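Local structure of AGR_C_1268p (Agrobacterium tumefaciens str. C58, 2GHS) at residues T46-G51 with G307-L312; D138-P143 with I184-D189; D189-Y194 with L208-G213; E240-N245 with Y256-N261; W248-V253 with I263-V268. The protein probably acts as a metal-dependent gluconolactonase of the SMP-30/regucalcin family, opening sugar lactones in a beta-propeller that holds one divalent cation. One frame throughout, in Å; residues are numbered along the deposited sequence.

Contact 1 (T46-G51 with G307-L312); sequences TPMLLG and GLTFEL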
# COMPACT_ATOMS: atom_id res chain seq x y z
N THR A 46 -12.47 -9.75 -10.51
CA THR A 46 -13.43 -8.85 -9.88
C THR A 46 -12.86 -7.46 -9.87
O THR A 46 -11.77 -7.27 -9.36
CB THR A 46 -13.66 -9.23 -8.41
OG1 THR A 46 -13.91 -10.62 -8.32
CG2 THR A 46 -14.81 -8.46 -7.80
N PRO A 47 -13.57 -6.48 -10.43
CA PRO A 47 -13.05 -5.10 -10.37
C PRO A 47 -13.28 -4.44 -9.04
O PRO A 47 -14.38 -4.52 -8.46
CB PRO A 47 -13.81 -4.37 -11.49
CG PRO A 47 -14.98 -5.24 -11.82
CD PRO A 47 -14.86 -6.57 -11.15
N MSE A 48 -12.25 -3.75 -8.56
CA MSE A 48 -12.31 -3.02 -7.31
C MSE A 48 -12.62 -1.57 -7.59
O MSE A 48 -11.97 -0.94 -8.42
CB MSE A 48 -10.96 -3.04 -6.61
CG MSE A 48 -10.40 -4.39 -6.34
SE MSE A 48 -11.40 -5.40 -4.95
CE MSE A 48 -12.52 -6.40 -6.13
N LEU A 49 -13.56 -1.01 -6.84
CA LEU A 49 -13.80 0.43 -6.90
C LEU A 49 -12.54 1.15 -6.45
O LEU A 49 -12.08 2.07 -7.13
CB LEU A 49 -15.00 0.79 -6.04
CG LEU A 49 -15.37 2.25 -5.95
CD1 LEU A 49 -15.73 2.73 -7.34
CD2 LEU A 49 -16.53 2.39 -4.94
N LEU A 50 -11.93 0.69 -5.35
CA LEU A 50 -10.68 1.29 -4.88
C LEU A 50 -9.84 0.19 -4.25
O LEU A 50 -9.82 -0.00 -3.02
CB LEU A 50 -10.95 2.47 -3.93
CG LEU A 50 -9.70 3.25 -3.50
CD1 LEU A 50 -8.87 3.63 -4.67
CD2 LEU A 50 -10.06 4.48 -2.66
N GLY A 51 -9.16 -0.57 -5.12
CA GLY A 51 -8.31 -1.62 -4.66
C GLY A 51 -7.08 -1.01 -4.03
O GLY A 51 -6.48 -0.10 -4.65
N GLY A 307 -9.56 -1.59 -12.51
CA GLY A 307 -9.95 -2.10 -11.18
C GLY A 307 -9.54 -3.53 -10.86
O GLY A 307 -9.63 -3.97 -9.70
N LEU A 308 -9.06 -4.25 -11.86
CA LEU A 308 -8.62 -5.62 -11.66
C LEU A 308 -7.28 -5.65 -10.91
O LEU A 308 -6.59 -4.65 -10.76
CB LEU A 308 -8.51 -6.33 -13.02
CG LEU A 308 -9.80 -6.91 -13.59
CD1 LEU A 308 -10.96 -5.96 -13.49
CD2 LEU A 308 -9.61 -7.48 -15.05
N THR A 309 -6.93 -6.84 -10.41
CA THR A 309 -5.70 -7.08 -9.67
C THR A 309 -4.84 -7.98 -10.54
O THR A 309 -5.31 -9.04 -11.02
CB THR A 309 -6.03 -7.72 -8.30
OG1 THR A 309 -6.90 -6.84 -7.56
CG2 THR A 309 -4.82 -8.02 -7.49
N PHE A 310 -3.62 -7.55 -10.78
CA PHE A 310 -2.71 -8.17 -11.73
C PHE A 310 -1.44 -8.73 -11.09
O PHE A 310 -1.12 -8.41 -9.98
CB PHE A 310 -2.26 -7.14 -12.77
CG PHE A 310 -3.39 -6.38 -13.39
CD1 PHE A 310 -4.13 -6.91 -14.46
CD2 PHE A 310 -3.76 -5.10 -12.91
CE1 PHE A 310 -5.24 -6.21 -14.99
CE2 PHE A 310 -4.84 -4.40 -13.48
CZ PHE A 310 -5.59 -4.96 -14.47
N GLU A 311 -0.74 -9.56 -11.83
CA GLU A 311 0.65 -9.93 -11.53
C GLU A 311 1.50 -9.59 -12.74
O GLU A 311 1.16 -9.94 -13.88
CB GLU A 311 0.73 -11.43 -11.25
CG GLU A 311 2.05 -11.97 -10.80
CD GLU A 311 1.98 -13.48 -10.74
OE1 GLU A 311 1.47 -14.03 -9.77
OE2 GLU A 311 2.41 -14.15 -11.70
N LEU A 312 2.66 -8.97 -12.53
CA LEU A 312 3.54 -8.65 -13.66
C LEU A 312 4.19 -9.93 -14.22
O LEU A 312 4.27 -10.95 -13.50
CB LEU A 312 4.63 -7.69 -13.21
CG LEU A 312 4.24 -6.28 -12.76
CD1 LEU A 312 5.48 -5.41 -12.59
CD2 LEU A 312 3.31 -5.65 -13.76
O HOH W 1 -9.53 -7.57 -7.84
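Met48 N donates to the carbonyl oxygen of Gly307, the one direct hydrogen bond between 46-51 and 307-312. The N-to-O distance is 2.9 Å, with 165° at the hydrogen, although the donor stands well above the carbonyl plane. The side chain of Met48 then leans over the same acceptor. CB already lies 3.5 Å from Gly307 O, and with CG beside the backbone N (chi1 -56°) CG comes equally close. Two more bends, at chi2 and chi3, fold the selenomethionine back on itself, and it packs on Trp65 and Asn67 of strand 62-67. Gly307 has no side chain and a positive phi, and Pro47 CA comes within 4.4 Å of its CA.

The contact lies where the propeller ring is closed: strand 41-44, from the N-terminal end, pairs with the C-terminal strand 309-311 as the outermost strand of the last blade, and 46-51 then leads into strand 51-57, at the edge of the next blade's sheet.

Leu308 meets the loop with a single methyl. Its CB does not point at 46-51, but the branch reaches back and lays CD1 against Pro47 CB at 3.8 Å, while Val42 and Glu45 also touch this leucine. A water bridges the two segments: it donates to Thr46 O and accepts from Thr309 OG1, both at 2.7 Å. The Thr46 hydroxyl itself is turned to Asp44.

Contact 2 (D138-P143 with I184-D189); sequences DGRMHP and ICFSPD
Asp138 and Arg140 each send a side chain across to the backbone of Ile184. The carboxylate oxygen Asp138 OD2 accepts from Ile184 N at 2.9 Å with 162° at the hydrogen; the N-H comes in nearly in line with the C-O bond. Ile184 and Asp138 slide past each other in opposite directions. Two residues further along the first strand, Arg140 NE donates to Ile184 O, also at 2.9 Å. This oxygen lies in the guanidinium plane, and the donor in turn lies in the carbonyl plane. With chi1 and chi2 extended, a bend at chi3 (-55°) brings NE round to that position, while NH1 continues to a salt bridge with Glu321. A water accepts from Arg140 NH2 at 3.1 Å, close to both Asp138 OD1 and Ile184 O.

The strands, 138-141 and 184-186, run nearly parallel yet share no backbone hydrogen bond across these segments: they are the inner strands of adjacent propeller blades. The predicted metal ligand Asn182 and predicted substrate residue Asn137 are near Asp138, so the polar end of the contact borders the probable active site.

Farther from it the contact becomes apolar. Ile184 CG2 touches Arg140 CB. His142 turns its edge to the face of Phe186 in a T-shaped pair (planes at 83°), with CD2 3.6 Å from Phe186 CD1 and CB over the same ring. Trp148 also meets Phe186 edge-to-face.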
# COMPACT_ATOMS: atom_id res chain seq x y z
N ASP A 138 -2.72 4.69 2.81
CA ASP A 138 -1.54 3.83 2.64
C ASP A 138 -0.86 3.53 3.99
O ASP A 138 -0.74 4.40 4.84
CB ASP A 138 -0.57 4.63 1.79
CG ASP A 138 0.67 3.86 1.44
OD1 ASP A 138 0.57 2.67 1.01
OD2 ASP A 138 1.77 4.45 1.56
N GLY A 139 -0.37 2.33 4.16
CA GLY A 139 0.43 2.05 5.35
C GLY A 139 1.38 0.92 5.04
O GLY A 139 1.19 0.19 4.07
N ARG A 140 2.44 0.79 5.84
CA ARG A 140 3.38 -0.33 5.65
C ARG A 140 4.13 -0.61 6.95
O ARG A 140 4.40 0.31 7.70
CB ARG A 140 4.36 -0.06 4.50
CG ARG A 140 5.06 -1.37 4.02
CD ARG A 140 5.74 -1.27 2.71
NE ARG A 140 4.83 -0.81 1.67
CZ ARG A 140 3.93 -1.58 1.10
NH1 ARG A 140 3.84 -2.85 1.44
NH2 ARG A 140 3.09 -1.08 0.19
N MSE A 141 4.47 -1.88 7.16
CA MSE A 141 5.23 -2.33 8.31
C MSE A 141 6.74 -2.08 8.18
O MSE A 141 7.35 -2.40 7.15
CB MSE A 141 5.00 -3.83 8.53
CG MSE A 141 3.62 -4.20 9.02
SE MSE A 141 3.27 -3.39 10.75
CE MSE A 141 4.91 -3.89 11.63
N HIS A 142 7.32 -1.54 9.24
CA HIS A 142 8.74 -1.37 9.40
C HIS A 142 9.29 -2.66 10.05
O HIS A 142 8.61 -3.27 10.88
CB HIS A 142 9.01 -0.11 10.24
CG HIS A 142 10.47 0.17 10.42
ND1 HIS A 142 11.21 -0.41 11.40
CD2 HIS A 142 11.32 0.90 9.68
CE1 HIS A 142 12.48 -0.04 11.28
NE2 HIS A 142 12.57 0.76 10.23
N PRO A 143 10.52 -3.08 9.71
CA PRO A 143 11.05 -4.31 10.30
C PRO A 143 11.20 -4.37 11.84
O PRO A 143 11.32 -5.48 12.40
CB PRO A 143 12.38 -4.51 9.58
CG PRO A 143 12.63 -3.38 8.83
CD PRO A 143 11.39 -2.56 8.66
N ILE A 184 4.59 4.77 1.10
CA ILE A 184 5.29 4.39 2.33
C ILE A 184 5.99 3.06 2.17
O ILE A 184 5.38 2.02 1.83
CB ILE A 184 4.32 4.37 3.52
CG1 ILE A 184 3.73 5.78 3.78
CG2 ILE A 184 5.04 3.88 4.75
CD1 ILE A 184 2.61 5.72 4.81
N CYS A 185 7.31 3.09 2.34
CA CYS A 185 8.10 1.88 2.31
C CYS A 185 9.47 2.15 2.91
O CYS A 185 9.78 3.26 3.30
CB CYS A 185 8.23 1.33 0.87
SG CYS A 185 9.01 2.43 -0.28
N PHE A 186 10.28 1.11 3.03
CA PHE A 186 11.51 1.17 3.79
C PHE A 186 12.68 0.50 3.09
O PHE A 186 12.52 -0.48 2.37
CB PHE A 186 11.32 0.52 5.18
CG PHE A 186 10.17 1.11 5.93
CD1 PHE A 186 10.29 2.35 6.54
CD2 PHE A 186 8.97 0.45 5.99
CE1 PHE A 186 9.17 2.92 7.18
CE2 PHE A 186 7.85 0.99 6.62
CZ PHE A 186 7.94 2.24 7.21
N SER A 187 13.88 1.01 3.32
CA SER A 187 15.09 0.43 2.76
C SER A 187 15.38 -0.95 3.34
O SER A 187 14.86 -1.29 4.42
CB SER A 187 16.25 1.38 3.01
OG SER A 187 16.59 1.43 4.37
N PRO A 188 16.25 -1.73 2.68
CA PRO A 188 16.50 -3.09 3.13
C PRO A 188 16.99 -3.22 4.55
O PRO A 188 16.61 -4.16 5.24
CB PRO A 188 17.55 -3.60 2.13
CG PRO A 188 17.25 -2.86 0.88
CD PRO A 188 16.94 -1.45 1.39
N ASP A 189 17.77 -2.26 5.05
CA ASP A 189 18.24 -2.37 6.42
C ASP A 189 17.38 -1.66 7.43
O ASP A 189 17.74 -1.64 8.60
CB ASP A 189 19.69 -1.99 6.52
CG ASP A 189 19.95 -0.54 6.26
OD1 ASP A 189 19.03 0.26 6.03
OD2 ASP A 189 21.16 -0.21 6.24
O HOH W 2 3.10 2.03 0.05

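Contact 3 (D189-Y194 with L208-G213); sequences DGTTGY and LDARTG
Gly190 O is met by two groups: Ala210 CA points its hydrogen at it across the contact, with CA and O 3.5 Å apart, and His142 NE2 hydrogen-bonds to it from outside the two segments. Leu208 CB packs beside this oxygen at 3.7 Å. The next carbonyl carries the direct backbone bond: Leu208 N donates to Thr191 O at 2.8 Å, nearly straight at the hydrogen (164°) but from well above the carbonyl plane.

Leu208 covers the largest area here. Its CG stands opposite the carbonyl carbon (chi1 -48°) and the chain is extended beyond it, so that the branch lies along the backbone of Thr192 and Gly193; CD1 comes to 3.5 Å from Gly193 N, where the glycine leaves the peptide accessible. The same methyl also touches His142 and Phe186. Ala210 contributes its methyl, packed 3.6 Å from Asp189 O, while Thr191 CG2 touches that methyl from the other segment at 3.9 Å.

Both segments are shaped internally by an aspartate. Asp189 OD1 takes Thr191 N at 3.0 Å, and Asp209 OD1 takes Arg211 N, each approached from above the carboxylate plane. Asp209 O is also gripped by two amides, those of Thr212 and Gly213, which holds the second loop in a tight curl.

These are two Asx turns, set side by side at one end of the hairpin formed by strands 192-197 and 202-207: the first leads from the inner strand of a propeller blade into its second strand, the other leaves the third strand for the outermost one, 220-224.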
# COMPACT_ATOMS: atom_id res chain seq x y z
N ASP A 189 17.77 -2.26 5.05
CA ASP A 189 18.24 -2.37 6.42
C ASP A 189 17.38 -1.66 7.43
O ASP A 189 17.74 -1.64 8.60
CB ASP A 189 19.69 -1.99 6.52
CG ASP A 189 19.95 -0.54 6.26
OD1 ASP A 189 19.03 0.26 6.03
OD2 ASP A 189 21.16 -0.21 6.24
N GLY A 190 16.24 -1.10 7.01
CA GLY A 190 15.33 -0.40 7.95
C GLY A 190 15.78 0.99 8.38
O GLY A 190 15.10 1.64 9.30
N THR A 191 16.86 1.47 7.79
CA THR A 191 17.45 2.75 8.19
C THR A 191 16.96 3.99 7.42
O THR A 191 17.35 5.13 7.77
CB THR A 191 18.98 2.72 8.14
OG1 THR A 191 19.39 2.44 6.80
CG2 THR A 191 19.53 1.68 9.07
N THR A 192 16.15 3.78 6.37
CA THR A 192 15.53 4.86 5.62
C THR A 192 14.07 4.54 5.40
O THR A 192 13.71 3.41 5.04
CB THR A 192 16.22 5.07 4.26
OG1 THR A 192 17.60 5.39 4.48
CG2 THR A 192 15.63 6.22 3.48
N GLY A 193 13.24 5.55 5.58
CA GLY A 193 11.85 5.48 5.20
C GLY A 193 11.57 6.42 4.07
O GLY A 193 12.25 7.44 3.88
N TYR A 194 10.55 6.06 3.29
CA TYR A 194 10.11 6.84 2.16
C TYR A 194 8.61 7.12 2.26
O TYR A 194 7.86 6.31 2.80
CB TYR A 194 10.37 6.10 0.84
CG TYR A 194 11.81 5.67 0.65
CD1 TYR A 194 12.76 6.56 0.21
CD2 TYR A 194 12.21 4.36 0.89
CE1 TYR A 194 14.07 6.20 0.07
CE2 TYR A 194 13.50 3.95 0.70
CZ TYR A 194 14.45 4.88 0.30
OH TYR A 194 15.76 4.51 0.10
N LEU A 208 16.12 6.85 9.68
CA LEU A 208 15.43 6.20 10.78
C LEU A 208 16.40 5.46 11.66
O LEU A 208 17.48 5.06 11.24
CB LEU A 208 14.44 5.13 10.26
CG LEU A 208 13.47 5.50 9.15
CD1 LEU A 208 12.57 4.35 8.80
CD2 LEU A 208 12.69 6.73 9.57
N ASP A 209 15.97 5.29 12.91
CA ASP A 209 16.50 4.30 13.87
C ASP A 209 15.93 2.95 13.48
O ASP A 209 14.69 2.71 13.59
CB ASP A 209 16.05 4.71 15.29
CG ASP A 209 16.57 3.80 16.40
OD1 ASP A 209 17.00 2.65 16.09
OD2 ASP A 209 16.48 4.22 17.60
N ALA A 210 16.78 2.07 12.99
CA ALA A 210 16.30 0.75 12.51
C ALA A 210 15.65 -0.07 13.62
O ALA A 210 14.83 -0.95 13.31
CB ALA A 210 17.41 -0.07 11.83
N ARG A 211 15.98 0.21 14.88
CA ARG A 211 15.45 -0.60 15.99
C ARG A 211 14.00 -0.23 16.37
O ARG A 211 13.31 -1.02 17.04
CB ARG A 211 16.32 -0.47 17.23
CG ARG A 211 17.65 -1.19 17.11
CD ARG A 211 18.38 -1.25 18.44
NE ARG A 211 17.74 -2.19 19.39
CZ ARG A 211 17.93 -2.18 20.71
NH1 ARG A 211 18.72 -1.28 21.28
NH2 ARG A 211 17.31 -3.07 21.48
N THR A 212 13.57 0.97 15.99
CA THR A 212 12.27 1.47 16.39
C THR A 212 11.38 1.91 15.25
O THR A 212 10.16 2.08 15.45
CB THR A 212 12.40 2.72 17.31
OG1 THR A 212 13.01 3.79 16.58
CG2 THR A 212 13.25 2.41 18.54
N GLY A 213 11.96 2.19 14.10
CA GLY A 213 11.24 2.80 12.99
C GLY A 213 10.89 4.26 13.15
O GLY A 213 10.04 4.77 12.41

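Contact 4 (E240-N245 with Y256-N261); sequences EGHIWN and YDTDGN
Tyr256, His242 and Thr258 bury the most surface here. Tyr256 is fixed by its backbone, which forms an antiparallel hydrogen-bonded pair with Ile243: Tyr256 N donates to Ile243 O at 2.9 Å, and Ile243 N to Tyr256 O at 3.0 Å. Its ring presents an edge to the first segment, with Asn245 CB near the ring plane. At the far end a water in that plane accepts from Tyr256 OH at 2.6 Å and donates to Asn245 OD1. The amide nitrogen of this asparagine is held by Ser235, close to the predicted catalytic Asp233.

His242 spreads its imidazole flat over the start of the turn. With CG beside the backbone N (chi1 -72°), the ring lies over Asp257 CA, which stands 3.7 Å from the ring centroid and almost on its normal, a CH-pi contact. Thr258 reaches back with CG2, resting 3.5 Å from Glu240 O, while a second water donates to both Gly241 O and Asp257 O.

Behind the CH-pi contact, Asp257 organises a type I turn ending at Gly260: OD1 accepts from Asn261 N, and OD2 offers its syn lone pair to Asn261 ND2 at 3.0 Å.

At the other edge of the ring, His242 ND1 is hydrogen-bonded to Arg255 NE, which can only donate. The imidazole is therefore probably neutral, with its proton on NE2, and its face, not a polar edge, covers Asp257 CA.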
# COMPACT_ATOMS: atom_id res chain seq x y z
N GLU A 240 17.33 -5.01 -3.08
CA GLU A 240 18.44 -4.15 -3.50
C GLU A 240 18.23 -2.68 -3.13
O GLU A 240 19.15 -1.88 -3.31
CB GLU A 240 18.59 -4.19 -5.01
CG GLU A 240 19.28 -5.36 -5.50
CD GLU A 240 19.64 -5.17 -6.99
OE1 GLU A 240 19.44 -4.03 -7.58
OE2 GLU A 240 20.13 -6.17 -7.53
N GLY A 241 17.05 -2.31 -2.66
CA GLY A 241 16.72 -0.96 -2.29
C GLY A 241 16.02 -0.16 -3.37
O GLY A 241 15.78 1.03 -3.15
N HIS A 242 15.70 -0.76 -4.52
CA HIS A 242 14.92 -0.05 -5.55
C HIS A 242 13.51 0.15 -5.06
O HIS A 242 12.91 -0.74 -4.43
CB HIS A 242 14.88 -0.81 -6.88
CG HIS A 242 16.17 -0.80 -7.63
ND1 HIS A 242 16.25 -1.05 -9.00
CD2 HIS A 242 17.45 -0.66 -7.20
CE1 HIS A 242 17.51 -0.99 -9.38
NE2 HIS A 242 18.26 -0.76 -8.31
N ILE A 243 12.91 1.29 -5.42
CA ILE A 243 11.51 1.59 -5.12
C ILE A 243 10.66 1.29 -6.34
O ILE A 243 10.99 1.69 -7.46
CB ILE A 243 11.37 3.07 -4.67
CG1 ILE A 243 12.12 3.27 -3.34
CG2 ILE A 243 9.89 3.47 -4.63
CD1 ILE A 243 12.17 4.67 -2.89
N TRP A 244 9.56 0.55 -6.12
CA TRP A 244 8.62 0.20 -7.14
C TRP A 244 7.30 0.89 -6.77
O TRP A 244 6.71 0.54 -5.75
CB TRP A 244 8.43 -1.31 -7.19
CG TRP A 244 9.66 -2.10 -7.57
CD1 TRP A 244 10.80 -2.24 -6.85
CD2 TRP A 244 9.85 -2.82 -8.79
NE1 TRP A 244 11.69 -3.05 -7.54
CE2 TRP A 244 11.12 -3.42 -8.73
CE3 TRP A 244 9.06 -3.07 -9.90
CZ2 TRP A 244 11.63 -4.24 -9.77
CZ3 TRP A 244 9.55 -3.90 -10.94
CH2 TRP A 244 10.82 -4.45 -10.86
N ASN A 245 6.90 1.87 -7.56
CA ASN A 245 5.79 2.80 -7.25
C ASN A 245 4.67 2.70 -8.27
O ASN A 245 4.92 2.89 -9.49
CB ASN A 245 6.32 4.24 -7.22
CG ASN A 245 5.23 5.25 -7.03
OD1 ASN A 245 5.00 6.11 -7.90
ND2 ASN A 245 4.55 5.17 -5.88
N TYR A 256 12.64 2.84 -9.55
CA TYR A 256 13.75 3.77 -9.26
C TYR A 256 14.92 3.12 -8.58
O TYR A 256 14.73 2.37 -7.60
CB TYR A 256 13.22 4.86 -8.36
CG TYR A 256 12.03 5.63 -8.95
CD1 TYR A 256 10.71 5.22 -8.72
CD2 TYR A 256 12.23 6.77 -9.71
CE1 TYR A 256 9.63 5.93 -9.26
CE2 TYR A 256 11.14 7.48 -10.24
CZ TYR A 256 9.85 7.06 -10.02
OH TYR A 256 8.77 7.78 -10.54
N ASP A 257 16.11 3.46 -9.03
CA ASP A 257 17.33 2.86 -8.47
C ASP A 257 17.67 3.57 -7.18
O ASP A 257 16.90 4.40 -6.71
CB ASP A 257 18.46 2.87 -9.48
CG ASP A 257 19.01 4.27 -9.79
OD1 ASP A 257 18.77 5.24 -9.00
OD2 ASP A 257 19.72 4.37 -10.82
N THR A 258 18.78 3.20 -6.53
CA THR A 258 19.01 3.76 -5.21
C THR A 258 19.51 5.22 -5.27
O THR A 258 19.64 5.83 -4.19
CB THR A 258 20.00 2.95 -4.38
OG1 THR A 258 21.26 2.97 -5.03
CG2 THR A 258 19.52 1.47 -4.22
N ASP A 259 19.80 5.74 -6.46
CA ASP A 259 20.05 7.18 -6.63
C ASP A 259 18.78 7.99 -6.95
O ASP A 259 18.81 9.21 -7.09
CB ASP A 259 21.07 7.39 -7.74
CG ASP A 259 22.48 7.02 -7.31
OD1 ASP A 259 22.75 7.14 -6.11
OD2 ASP A 259 23.28 6.62 -8.17
N GLY A 260 17.67 7.29 -7.07
CA GLY A 260 16.41 7.88 -7.42
C GLY A 260 16.21 8.12 -8.91
O GLY A 260 15.29 8.82 -9.29
N ASN A 261 17.05 7.52 -9.76
CA ASN A 261 16.83 7.54 -11.21
C ASN A 261 15.67 6.62 -11.59
O ASN A 261 15.56 5.52 -11.07
CB ASN A 261 18.07 7.09 -11.97
CG ASN A 261 19.29 7.92 -11.63
OD1 ASN A 261 19.25 9.14 -11.75
ND2 ASN A 261 20.37 7.27 -11.20
O HOH W 3 15.99 3.74 -3.69
O HOH W 4 20.82 1.30 -7.50
O HOH W 5 6.26 7.03 -10.24

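Contact 5 (W248-V253 with I263-V268); sequences WGEGAV and IARYEV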
# COMPACT_ATOMS: atom_id res chain seq x y z
N TRP A 248 -0.75 6.35 -10.34
CA TRP A 248 -2.16 6.49 -10.65
C TRP A 248 -2.37 7.34 -11.89
O TRP A 248 -1.85 8.44 -11.99
CB TRP A 248 -2.87 7.13 -9.48
CG TRP A 248 -4.31 7.48 -9.67
CD1 TRP A 248 -4.83 8.50 -10.42
CD2 TRP A 248 -5.43 6.85 -9.03
NE1 TRP A 248 -6.22 8.51 -10.31
CE2 TRP A 248 -6.60 7.52 -9.46
CE3 TRP A 248 -5.56 5.80 -8.13
CZ2 TRP A 248 -7.88 7.16 -9.00
CZ3 TRP A 248 -6.84 5.45 -7.67
CH2 TRP A 248 -7.98 6.12 -8.12
N GLY A 249 -3.13 6.77 -12.83
CA GLY A 249 -3.50 7.42 -14.05
C GLY A 249 -2.67 7.02 -15.23
O GLY A 249 -3.00 7.38 -16.36
N GLU A 250 -1.57 6.31 -14.99
CA GLU A 250 -0.62 5.98 -16.02
C GLU A 250 -0.53 4.47 -16.30
O GLU A 250 0.25 4.06 -17.18
CB GLU A 250 0.77 6.50 -15.61
CG GLU A 250 0.83 8.01 -15.73
CD GLU A 250 0.90 8.44 -17.18
OE1 GLU A 250 1.98 8.34 -17.78
OE2 GLU A 250 -0.12 8.85 -17.73
N GLY A 251 -1.30 3.65 -15.57
CA GLY A 251 -1.30 2.18 -15.78
C GLY A 251 0.12 1.64 -15.76
O GLY A 251 0.62 1.03 -16.74
N ALA A 252 0.80 1.91 -14.65
CA ALA A 252 2.25 1.66 -14.54
C ALA A 252 2.71 1.45 -13.14
O ALA A 252 2.16 2.07 -12.19
CB ALA A 252 2.99 2.81 -15.12
N VAL A 253 3.76 0.64 -13.01
CA VAL A 253 4.61 0.62 -11.85
C VAL A 253 5.98 1.13 -12.32
O VAL A 253 6.55 0.61 -13.30
CB VAL A 253 4.71 -0.81 -11.23
CG1 VAL A 253 5.68 -0.83 -10.02
CG2 VAL A 253 3.33 -1.26 -10.75
N ILE A 263 14.40 4.14 -13.79
CA ILE A 263 15.04 3.22 -14.73
C ILE A 263 14.08 2.35 -15.55
O ILE A 263 14.47 1.85 -16.61
CB ILE A 263 16.11 2.33 -14.08
CG1 ILE A 263 15.46 1.34 -13.11
CG2 ILE A 263 17.24 3.15 -13.42
CD1 ILE A 263 16.40 0.25 -12.71
N ALA A 264 12.84 2.18 -15.10
CA ALA A 264 11.88 1.38 -15.82
C ALA A 264 10.45 1.77 -15.49
O ALA A 264 10.16 2.26 -14.37
CB ALA A 264 12.07 -0.09 -15.52
N ARG A 265 9.58 1.46 -16.44
CA ARG A 265 8.14 1.54 -16.29
C ARG A 265 7.49 0.26 -16.78
O ARG A 265 7.70 -0.15 -17.94
CB ARG A 265 7.57 2.71 -17.10
CG ARG A 265 6.04 2.71 -17.15
CD ARG A 265 5.46 4.07 -17.51
NE ARG A 265 5.51 5.00 -16.38
CZ ARG A 265 4.91 6.20 -16.38
NH1 ARG A 265 4.22 6.60 -17.43
NH2 ARG A 265 5.00 6.99 -15.30
N TYR A 266 6.73 -0.38 -15.89
CA TYR A 266 6.11 -1.67 -16.17
C TYR A 266 4.64 -1.40 -16.30
O TYR A 266 3.96 -0.97 -15.33
CB TYR A 266 6.37 -2.66 -15.02
CG TYR A 266 7.83 -2.96 -14.80
CD1 TYR A 266 8.61 -2.14 -14.00
CD2 TYR A 266 8.46 -3.99 -15.48
CE1 TYR A 266 9.95 -2.36 -13.83
CE2 TYR A 266 9.83 -4.23 -15.29
CZ TYR A 266 10.57 -3.40 -14.48
OH TYR A 266 11.94 -3.63 -14.31
N GLU A 267 4.13 -1.56 -17.52
CA GLU A 267 2.75 -1.28 -17.85
C GLU A 267 1.81 -2.35 -17.25
O GLU A 267 2.16 -3.53 -17.16
CB GLU A 267 2.56 -1.13 -19.37
CG GLU A 267 3.35 0.04 -19.98
CD GLU A 267 3.14 0.21 -21.47
OE1 GLU A 267 2.64 -0.72 -22.15
OE2 GLU A 267 3.47 1.32 -22.00
N VAL A 268 0.63 -1.90 -16.83
CA VAL A 268 -0.50 -2.77 -16.40
C VAL A 268 -1.79 -2.22 -17.00
O VAL A 268 -1.90 -1.04 -17.28
CB VAL A 268 -0.65 -2.87 -14.87
CG1 VAL A 268 0.63 -3.46 -14.25
CG2 VAL A 268 -0.88 -1.56 -14.27
O HOH W 6 4.15 9.65 -15.92
O HOH W 7 2.31 4.45 -18.97
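Arg265 and Glu250 form a salt bridge, with NH1 2.9 Å from Glu250 OE1. The bond is bent (140° at the hydrogen): the donor comes in on the anti side of the carboxylate oxygen, somewhat out of its plane, and the two flat groups are inclined by 62°. Ala252 CB covers one face of the guanidinium, 3.6 Å from Arg265 NE, while the carboxylate takes NH1.

The backbone pairing beneath is short and antiparallel. Val253 and Tyr266 exchange N-H...O bonds of 2.8 Å, Ala252 faces Glu267 as the neighbouring non-hydrogen-bonded pair, and Val268 N donates to Gly251 O at 2.9 Å from well above its carbonyl plane. Gly251, with positive phi, lets the chain turn close under Val268, whose CG2 lies 3.7 Å from Gly251 C.

A second shell positions the charges. Lys229 takes the other carboxylate oxygen of Glu250, and Asp254 takes Arg265 NE in another salt bridge. One water joins the partners at the guanidinium edge, accepting from Arg265 NH2 and donating to Glu250 OE1. A turn at chi3 (-76°) brings the arginine here.

Ile263 and Ala264 both face Arg255 in a classic beta bulge. The hairpin of strands 252-256 and 262-267 is the outer part of a propeller blade: strand 243-248 continues the sheet beyond 252-256, the N-terminal strand 34-36 runs parallel to 262-267 on its outer edge, and the Tyr266 ring stacks with Trp244 and Phe36.

How the contacts relate
From the N terminus, contact 1 opens first, at 46-51, and closes last, at 307-312, so its loop spans nearly the whole propeller and contains the other four contacts. Within it, contact 2 closes a loop of about 40 residues, from 138-143 to 184-189, and brings the inner strands of two adjacent blades together. Contact 3 follows in series, sharing Asp189 with contact 2, and closes a short loop within the second of those blades. Contacts 4 and 5 come next and cross, since 248-253 begins before 256-261 closes contact 4; together they knit strands 243-248, 252-256 and 262-267 into one blade. Pro188 and Tyr194 link this blade to contacts 2 and 3, and Leu312 joins contact 1 to contact 5.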